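Local coordinates for protein phosphoribosylformylglycinamidine cyclo-ligase (Thermus thermophilus HB8, PDB 5AVM) that probably catalyses the ATP-dependent ring closure that turns formylglycinamidine ribonucleotide into 5-aminoimidazole ribonucleotide in de novo purine biosynthesis, at residues K66-A70 with L217-H221; L92-E97 with F228-W232; G260-R266 with L320-P326. One frame throughout, in Å; residues are numbered along the deposited sequence.

Overall arrangement
Contacts 1 and 2 each join the N-terminal to the C-terminal AIR synthase region, with centres 25 Å apart on opposite sides of the chain's centre; their C-terminal partners are the consecutive helices 213-218 and 225-233. Contact 1 is buried and sets a lysine amine with several polar partners beside leucines. Contact 2, partly buried, combines a leucine-aromatic cluster with a salt bridge between partly exposed residues. Contact 3 stays within the C-terminal region, farthest from the chain's centre, where backbone hydrogen bonds between strands dominate and its side chains divide into a buried and a more exposed face.

Contact 1 of 3, residues K66-A70 with L217-H221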
loop_
_atom_site.group_PDB
_atom_site.type_symbol
_atom_site.label_atom_id
_atom_site.label_comp_id
_atom_site.label_asym_id
_atom_site.label_seq_id
_atom_site.Cartn_x
_atom_site.Cartn_y
_atom_site.Cartn_z
ATOM N N LYS B 66 -3.956 -12.501 -10.601
ATOM C CA LYS B 66 -5.198 -13.251 -10.423
ATOM C C LYS B 66 -6.351 -12.321 -10.759
ATOM O O LYS B 66 -7.406 -12.763 -11.206
ATOM C CB LYS B 66 -5.358 -13.727 -8.978
ATOM C CG LYS B 66 -6.632 -14.526 -8.730
ATOM C CD LYS B 66 -6.573 -15.233 -7.382
ATOM C CE LYS B 66 -7.709 -16.236 -7.213
ATOM N NZ LYS B 66 -7.493 -17.084 -5.997
ATOM N N THR B 67 -6.128 -11.026 -10.533
ATOM C CA THR B 67 -7.121 -9.991 -10.783
ATOM C C THR B 67 -7.590 -9.983 -12.231
ATOM O O THR B 67 -8.779 -9.825 -12.503
ATOM C CB THR B 67 -6.566 -8.598 -10.435
ATOM O OG1 THR B 67 -6.201 -8.559 -9.049
ATOM C CG2 THR B 67 -7.611 -7.535 -10.698
ATOM N N LEU B 68 -6.660 -10.152 -13.163
ATOM C CA LEU B 68 -7.019 -10.165 -14.575
ATOM C C LEU B 68 -7.867 -11.400 -14.875
ATOM O O LEU B 68 -8.836 -11.327 -15.634
ATOM C CB LEU B 68 -5.753 -10.142 -15.428
ATOM C CG LEU B 68 -4.923 -8.888 -15.150
ATOM C CD1 LEU B 68 -3.615 -8.933 -15.917
ATOM C CD2 LEU B 68 -5.737 -7.660 -15.529
ATOM N N LEU B 69 -7.517 -12.530 -14.260
ATOM C CA LEU B 69 -8.273 -13.761 -14.458
ATOM C C LEU B 69 -9.720 -13.584 -13.994
ATOM O O LEU B 69 -10.658 -14.046 -14.653
ATOM C CB LEU B 69 -7.632 -14.915 -13.682
ATOM C CG LEU B 69 -8.338 -16.274 -13.786
ATOM C CD1 LEU B 69 -8.311 -16.767 -15.232
ATOM C CD2 LEU B 69 -7.656 -17.278 -12.871
ATOM N N ALA B 70 -9.890 -12.909 -12.857
ATOM C CA ALA B 70 -11.209 -12.667 -12.272
ATOM C C ALA B 70 -12.079 -11.744 -13.120
ATOM O O ALA B 70 -13.268 -12.004 -13.317
ATOM C CB ALA B 70 -11.056 -12.087 -10.866
ATOM N N LEU B 217 -10.054 -22.067 -9.885
ATOM C CA LEU B 217 -8.985 -21.075 -10.002
ATOM C C LEU B 217 -9.269 -19.763 -9.281
ATOM O O LEU B 217 -8.342 -19.015 -8.956
ATOM C CB LEU B 217 -8.708 -20.787 -11.478
ATOM C CG LEU B 217 -7.344 -21.159 -12.062
ATOM C CD1 LEU B 217 -6.997 -22.595 -11.746
ATOM C CD2 LEU B 217 -7.387 -20.938 -13.567
ATOM N N LEU B 218 -10.548 -19.488 -9.038
ATOM C CA LEU B 218 -10.956 -18.263 -8.357
ATOM C C LEU B 218 -11.291 -18.454 -6.875
ATOM O O LEU B 218 -11.623 -17.490 -6.182
ATOM C CB LEU B 218 -12.139 -17.614 -9.088
ATOM C CG LEU B 218 -11.786 -17.009 -10.454
ATOM C CD1 LEU B 218 -13.010 -16.343 -11.058
ATOM C CD2 LEU B 218 -10.664 -15.997 -10.290
ATOM N N ARG B 219 -11.204 -19.691 -6.391
ATOM C CA ARG B 219 -11.460 -19.965 -4.981
ATOM C C ARG B 219 -10.504 -19.060 -4.207
ATOM O O ARG B 219 -9.283 -19.107 -4.404
ATOM C CB ARG B 219 -11.185 -21.434 -4.651
ATOM C CG ARG B 219 -11.365 -21.785 -3.184
ATOM C CD ARG B 219 -11.767 -23.240 -3.028
ATOM N NE ARG B 219 -13.124 -23.490 -3.532
ATOM C CZ ARG B 219 -13.446 -24.481 -4.361
ATOM N NH1 ARG B 219 -12.510 -25.324 -4.789
ATOM N NH2 ARG B 219 -14.701 -24.630 -4.762
ATOM N N PRO B 220 -11.050 -18.218 -3.320
ATOM C CA PRO B 220 -10.246 -17.290 -2.522
ATOM C C PRO B 220 -9.044 -17.862 -1.766
ATOM O O PRO B 220 -9.016 -19.034 -1.390
ATOM C CB PRO B 220 -11.276 -16.675 -1.576
ATOM C CG PRO B 220 -12.540 -16.705 -2.391
ATOM C CD PRO B 220 -12.484 -18.078 -3.004
ATOM N N HIS B 221 -8.047 -17.005 -1.563
ATOM C CA HIS B 221 -6.845 -17.344 -0.809
ATOM C C HIS B 221 -7.375 -17.723 0.583
ATOM O O HIS B 221 -8.201 -17.008 1.146
ATOM C CB HIS B 221 -5.948 -16.105 -0.727
ATOM C CG HIS B 221 -4.584 -16.366 -0.167
ATOM N ND1 HIS B 221 -3.435 -16.209 -0.912
ATOM C CD2 HIS B 221 -4.183 -16.765 1.062
ATOM C CE1 HIS B 221 -2.384 -16.502 -0.167
ATOM N NE2 HIS B 221 -2.811 -16.841 1.035
#
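Lys66, Leu69 and Ala70 of helix 66-72 meet Leu217, Leu218 and Arg219 in a buried contact between helix 66-72 and the segment in which helix 213-218 runs on into loop. One side of it is apolar. Leu69 and Leu217 cross at about a right angle, with CD2 of Leu69 lying 3.7 Å from CD2 of Leu217. The neighbouring Leu218 sends its own CD2 over the helix backbone, 3.9 Å from CA of Ala70 and 4.0 Å from CB of Ala70. Helix 190-196 closes in on the leucines, with Tyr190 and Arg194 against Leu69 and Ile193 against Leu217. In the two-domain architecture of the PurM family, a helix of the N-terminal domain thus rests directly on the end of helix 213-218 and the loop after it in the C-terminal domain. The polar side belongs to Lys66. With CG anti to the backbone N (chi1 -180°) and the chain extended beyond it, the side chain reaches across to the loop backbone; CE passes 3.3 Å from Leu217 O, and NZ donates a 3.1 Å hydrogen bond to Arg219 O. The amine approaches from above the carbonyl plane of Arg219, 50° out of it. The same NZ is also hydrogen-bonded to His186 O and to Tyr190 OH, and it forms a salt bridge with Asp82, whose carboxylate additionally accepts the His221 N-H, so the lysine and the loop backbone share one acidic partner.

Contact 2 of 3, residues L92-E97 with F228-W232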
loop_
_atom_site.group_PDB
_atom_site.type_symbol
_atom_site.label_atom_id
_atom_site.label_comp_id
_atom_site.label_asym_id
_atom_site.label_seq_id
_atom_site.Cartn_x
_atom_site.Cartn_y
_atom_site.Cartn_z
ATOM N N LEU B 92 0.235 -13.727 10.299
ATOM C CA LEU B 92 0.217 -14.918 11.145
ATOM C C LEU B 92 1.575 -15.598 11.148
ATOM O O LEU B 92 1.916 -16.300 12.096
ATOM C CB LEU B 92 -0.844 -15.905 10.668
ATOM C CG LEU B 92 -2.303 -15.517 10.933
ATOM C CD1 LEU B 92 -3.226 -16.524 10.251
ATOM C CD2 LEU B 92 -2.568 -15.461 12.431
ATOM N N ALA B 93 2.347 -15.392 10.085
ATOM C CA ALA B 93 3.684 -15.972 9.976
ATOM C C ALA B 93 4.618 -15.297 10.974
ATOM O O ALA B 93 5.605 -15.885 11.410
ATOM C CB ALA B 93 4.216 -15.789 8.570
ATOM N N GLN B 94 4.302 -14.057 11.330
ATOM C CA GLN B 94 5.099 -13.298 12.291
ATOM C C GLN B 94 4.692 -13.640 13.731
ATOM O O GLN B 94 5.464 -13.451 14.670
ATOM C CB GLN B 94 4.909 -11.793 12.052
ATOM C CG GLN B 94 5.326 -11.321 10.667
ATOM C CD GLN B 94 5.200 -9.816 10.500
ATOM O OE1 GLN B 94 5.678 -9.046 11.334
ATOM N NE2 GLN B 94 4.563 -9.388 9.413
ATOM N N GLY B 95 3.467 -14.133 13.882
ATOM C CA GLY B 95 2.935 -14.497 15.183
ATOM C C GLY B 95 1.912 -13.486 15.665
ATOM O O GLY B 95 1.509 -13.501 16.827
ATOM N N ALA B 96 1.454 -12.628 14.762
ATOM C CA ALA B 96 0.516 -11.580 15.133
ATOM C C ALA B 96 -0.943 -11.769 14.747
ATOM O O ALA B 96 -1.279 -12.593 13.899
ATOM C CB ALA B 96 1.013 -10.245 14.582
ATOM N N GLU B 97 -1.799 -10.984 15.403
ATOM C CA GLU B 97 -3.243 -10.963 15.161
ATOM C C GLU B 97 -3.554 -9.639 14.463
ATOM O O GLU B 97 -2.907 -8.622 14.728
ATOM C CB GLU B 97 -4.035 -11.019 16.471
ATOM C CG GLU B 97 -3.939 -12.319 17.227
ATOM C CD GLU B 97 -5.205 -12.609 17.998
ATOM O OE1 GLU B 97 -6.195 -13.056 17.368
ATOM O OE2 GLU B 97 -5.216 -12.374 19.227
ATOM N N PHE B 228 -4.548 -20.801 13.811
ATOM C CA PHE B 228 -3.618 -20.218 14.772
ATOM C C PHE B 228 -4.233 -19.932 16.129
ATOM O O PHE B 228 -3.637 -20.241 17.159
ATOM C CB PHE B 228 -3.005 -18.931 14.206
ATOM C CG PHE B 228 -1.849 -19.174 13.286
ATOM C CD1 PHE B 228 -2.042 -19.757 12.040
ATOM C CD2 PHE B 228 -0.551 -18.879 13.690
ATOM C CE1 PHE B 228 -0.950 -20.051 11.207
ATOM C CE2 PHE B 228 0.546 -19.169 12.864
ATOM C CZ PHE B 228 0.343 -19.758 11.621
ATOM N N ARG B 229 -5.419 -19.338 16.141
ATOM C CA ARG B 229 -6.070 -19.035 17.403
ATOM C C ARG B 229 -6.302 -20.311 18.205
ATOM O O ARG B 229 -6.139 -20.326 19.423
ATOM C CB ARG B 229 -7.379 -18.280 17.154
ATOM C CG ARG B 229 -7.145 -16.797 16.875
ATOM C CD ARG B 229 -8.399 -16.072 16.406
ATOM N NE ARG B 229 -8.198 -14.622 16.305
ATOM C CZ ARG B 229 -9.041 -13.791 15.695
ATOM N NH1 ARG B 229 -10.144 -14.264 15.125
ATOM N NH2 ARG B 229 -8.787 -12.486 15.656
ATOM N N LEU B 230 -6.651 -21.389 17.515
ATOM C CA LEU B 230 -6.884 -22.663 18.181
ATOM C C LEU B 230 -5.605 -23.149 18.843
ATOM O O LEU B 230 -5.642 -23.752 19.916
ATOM C CB LEU B 230 -7.356 -23.715 17.179
ATOM C CG LEU B 230 -8.677 -23.444 16.462
ATOM C CD1 LEU B 230 -8.945 -24.572 15.475
ATOM C CD2 LEU B 230 -9.802 -23.325 17.484
ATOM N N LEU B 231 -4.476 -22.896 18.192
ATOM C CA LEU B 231 -3.188 -23.306 18.728
ATOM C C LEU B 231 -2.725 -22.353 19.823
ATOM O O LEU B 231 -2.093 -22.768 20.792
ATOM C CB LEU B 231 -2.151 -23.354 17.614
ATOM C CG LEU B 231 -2.426 -24.384 16.521
ATOM C CD1 LEU B 231 -1.447 -24.167 15.383
ATOM C CD2 LEU B 231 -2.305 -25.788 17.086
ATOM N N TRP B 232 -3.033 -21.071 19.665
ATOM C CA TRP B 232 -2.642 -20.096 20.671
ATOM C C TRP B 232 -3.411 -20.357 21.965
ATOM O O TRP B 232 -2.826 -20.422 23.046
ATOM C CB TRP B 232 -2.909 -18.667 20.180
ATOM C CG TRP B 232 -1.981 -18.214 19.083
ATOM C CD1 TRP B 232 -0.679 -18.595 18.899
ATOM C CD2 TRP B 232 -2.264 -17.251 18.057
ATOM N NE1 TRP B 232 -0.136 -17.928 17.826
ATOM C CE2 TRP B 232 -1.086 -17.096 17.292
ATOM C CE3 TRP B 232 -3.396 -16.504 17.712
ATOM C CZ2 TRP B 232 -1.009 -16.224 16.202
ATOM C CZ3 TRP B 232 -3.319 -15.633 16.623
ATOM C CH2 TRP B 232 -2.130 -15.504 15.884
#
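Leu92, at the end of helix 79-92, packs into the angle between Phe228 and Trp232 of helix 225-233. Its CB sits almost exactly over the centre of the Phe228 ring, 4.0 Å from the centroid and 4° off the ring normal, a CH-pi contact. Beyond CG the branches part: CD1 lies 3.9 Å from Phe228 CD1, while CD2 reaches CH2 of the Trp232 indole at 3.5 Å and also touches Phe228 CG. Gly95, with phi 106°, is the C-prime residue of the Schellman motif that ends this helix, and the chain then turns past the same indole: Ala96 O approaches its edge at CH2, 3.6 Å away. Glu97, its chain bent at chi2 (-149°), lays CG 3.4 Å from Trp232 CZ3 and carries OE1 on to Arg229. There NE of Arg229 donates a fairly straight 2.8 Å bond to Glu97 OE1, within the guanidinium plane, and NH2 adds a weak one; the carboxylate stands nearly perpendicular to that plane. With one carboxylate oxygen taking both bonds on the partly exposed side and Leu92 buried against the aromatics, solvent would be expected to screen the charge pair more than the apolar part.

Contact 3 of 3, residues G260-R266 with L320-P326; sequences GLGAEVR and LVGRVVP
Segments 261-265 and 320-326 run antiparallel, their axes 140° apart, with Gly262 opposite Val325 and Glu264 opposite Arg323 as hydrogen-bonded pairs. They are neighbours in the mixed sheet of the C-terminal AIR synthase domain. Strand 330-332 flanks 261-265 on its other edge, parallel to it, while 176-181 continues the sheet past 319-326. The ladder is held by Gly262 N to Val325 O at 2.7 Å, the donor facing the carbonyl oxygen almost head-on, by the reciprocal bond from Val325 N to Gly262 O, and by Glu264 N to Arg323 O at 2.9 Å. At the far end Arg266 N reaches Val321 O at 3.0 Å, and the same oxygen receives a CA-H...O contact from Val265 CA at 3.2 Å. Ala263, Val265 and Val324 lie on the buried face, where Ala263 and Val324 touch Leu177 and Val265 packs on Val330 and Leu332. CG1 of Val324, anti to the backbone N (chi1 177°), is directed toward Leu261 and lies 3.8 Å from Leu261 CB. Glu264, Arg323 and Val325 occupy the other face, more open to solvent. Glu264 lays its CB 3.6 Å from Arg323 O, and its carboxylate has a long, weak ion pair with Arg331. Arg266 bends at chi3 (-53°), bringing one face of its guanidinium over Val321 C and NH2 to 3.0 Å from Leu320 O.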
loop_
_atom_site.group_PDB
_atom_site.type_symbol
_atom_site.label_atom_id
_atom_site.label_comp_id
_atom_site.label_asym_id
_atom_site.label_seq_id
_atom_site.Cartn_x
_atom_site.Cartn_y
_atom_site.Cartn_z
ATOM N N GLY B 260 22.367 -22.709 8.468
ATOM C CA GLY B 260 22.800 -24.055 8.801
ATOM C C GLY B 260 21.666 -25.034 9.016
ATOM O O GLY B 260 21.856 -26.102 9.610
ATOM N N LEU B 261 20.481 -24.671 8.532
ATOM C CA LEU B 261 19.311 -25.525 8.667
ATOM C C LEU B 261 18.441 -25.475 7.418
ATOM O O LEU B 261 17.984 -24.412 6.996
ATOM C CB LEU B 261 18.497 -25.120 9.904
ATOM C CG LEU B 261 19.202 -25.352 11.246
ATOM C CD1 LEU B 261 18.351 -24.834 12.380
ATOM C CD2 LEU B 261 19.477 -26.839 11.425
ATOM N N GLY B 262 18.242 -26.642 6.817
ATOM C CA GLY B 262 17.425 -26.753 5.627
ATOM C C GLY B 262 16.237 -27.615 5.979
ATOM O O GLY B 262 16.174 -28.141 7.088
ATOM N N ALA B 263 15.296 -27.767 5.052
ATOM C CA ALA B 263 14.103 -28.571 5.311
ATOM C C ALA B 263 14.045 -29.834 4.461
ATOM O O ALA B 263 14.637 -29.902 3.386
ATOM C CB ALA B 263 12.853 -27.738 5.081
ATOM N N GLU B 264 13.309 -30.823 4.955
ATOM C CA GLU B 264 13.142 -32.102 4.275
ATOM C C GLU B 264 11.649 -32.368 4.121
ATOM O O GLU B 264 10.965 -32.664 5.097
ATOM C CB GLU B 264 13.781 -33.200 5.117
ATOM C CG GLU B 264 13.863 -34.555 4.464
ATOM C CD GLU B 264 14.523 -35.572 5.376
ATOM O OE1 GLU B 264 13.848 -36.067 6.310
ATOM O OE2 GLU B 264 15.725 -35.856 5.165
ATOM N N VAL B 265 11.148 -32.265 2.894
ATOM C CA VAL B 265 9.725 -32.474 2.632
ATOM C C VAL B 265 9.419 -33.797 1.932
ATOM O O VAL B 265 9.798 -33.992 0.781
ATOM C CB VAL B 265 9.157 -31.319 1.767
ATOM C CG1 VAL B 265 7.685 -31.560 1.464
ATOM C CG2 VAL B 265 9.344 -29.994 2.486
ATOM N N ARG B 266 8.722 -34.696 2.621
ATOM C CA ARG B 266 8.361 -35.989 2.039
ATOM C C ARG B 266 7.231 -35.813 1.030
ATOM O O ARG B 266 6.148 -35.360 1.390
ATOM C CB ARG B 266 7.897 -36.962 3.124
ATOM C CG ARG B 266 8.889 -37.205 4.248
ATOM C CD ARG B 266 8.405 -38.364 5.110
ATOM N NE ARG B 266 7.030 -38.168 5.568
ATOM C CZ ARG B 266 6.688 -37.450 6.635
ATOM N NH1 ARG B 266 7.625 -36.856 7.366
ATOM N NH2 ARG B 266 5.408 -37.324 6.966
ATOM N N LEU B 320 1.843 -33.573 8.827
ATOM C CA LEU B 320 3.271 -33.598 9.136
ATOM C C LEU B 320 3.893 -33.904 7.784
ATOM O O LEU B 320 3.591 -34.930 7.179
ATOM C CB LEU B 320 3.602 -34.707 10.144
ATOM C CG LEU B 320 5.084 -34.923 10.492
ATOM C CD1 LEU B 320 5.699 -33.649 11.027
ATOM C CD2 LEU B 320 5.210 -36.031 11.518
ATOM N N VAL B 321 4.756 -33.021 7.301
ATOM C CA VAL B 321 5.339 -33.216 5.985
ATOM C C VAL B 321 6.853 -33.127 5.910
ATOM O O VAL B 321 7.414 -33.059 4.821
ATOM C CB VAL B 321 4.747 -32.195 4.998
ATOM C CG1 VAL B 321 3.227 -32.290 5.010
ATOM C CG2 VAL B 321 5.183 -30.791 5.382
ATOM N N GLY B 322 7.522 -33.126 7.054
ATOM C CA GLY B 322 8.966 -33.038 7.005
ATOM C C GLY B 322 9.687 -32.790 8.310
ATOM O O GLY B 322 9.156 -33.015 9.396
ATOM N N ARG B 323 10.914 -32.305 8.188
ATOM C CA ARG B 323 11.742 -32.050 9.346
ATOM C C ARG B 323 12.850 -31.065 8.975
ATOM O O ARG B 323 13.221 -30.949 7.806
ATOM C CB ARG B 323 12.339 -33.379 9.812
ATOM C CG ARG B 323 12.883 -33.410 11.221
ATOM C CD ARG B 323 13.323 -34.822 11.560
ATOM N NE ARG B 323 13.821 -34.948 12.925
ATOM C CZ ARG B 323 14.227 -36.092 13.465
ATOM N NH1 ARG B 323 14.193 -37.212 12.753
ATOM N NH2 ARG B 323 14.663 -36.120 14.717
ATOM N N VAL B 324 13.361 -30.353 9.977
ATOM C CA VAL B 324 14.436 -29.377 9.794
ATOM C C VAL B 324 15.767 -30.089 9.988
ATOM O O VAL B 324 16.141 -30.441 11.109
ATOM C CB VAL B 324 14.326 -28.227 10.821
ATOM C CG1 VAL B 324 15.495 -27.261 10.667
ATOM C CG2 VAL B 324 13.002 -27.506 10.635
ATOM N N VAL B 325 16.481 -30.300 8.891
ATOM C CA VAL B 325 17.756 -30.996 8.944
ATOM C C VAL B 325 18.919 -30.092 8.577
ATOM O O VAL B 325 18.728 -29.022 8.004
ATOM C CB VAL B 325 17.757 -32.208 7.992
ATOM C CG1 VAL B 325 16.628 -33.155 8.360
ATOM C CG2 VAL B 325 17.619 -31.740 6.551
ATOM N N PRO B 326 20.147 -30.516 8.912
ATOM C CA PRO B 326 21.359 -29.747 8.618
ATOM C C PRO B 326 21.514 -29.401 7.136
ATOM O O PRO B 326 20.989 -30.091 6.254
ATOM C CB PRO B 326 22.469 -30.659 9.122
ATOM C CG PRO B 326 21.823 -31.320 10.302
ATOM C CD PRO B 326 20.467 -31.686 9.751
#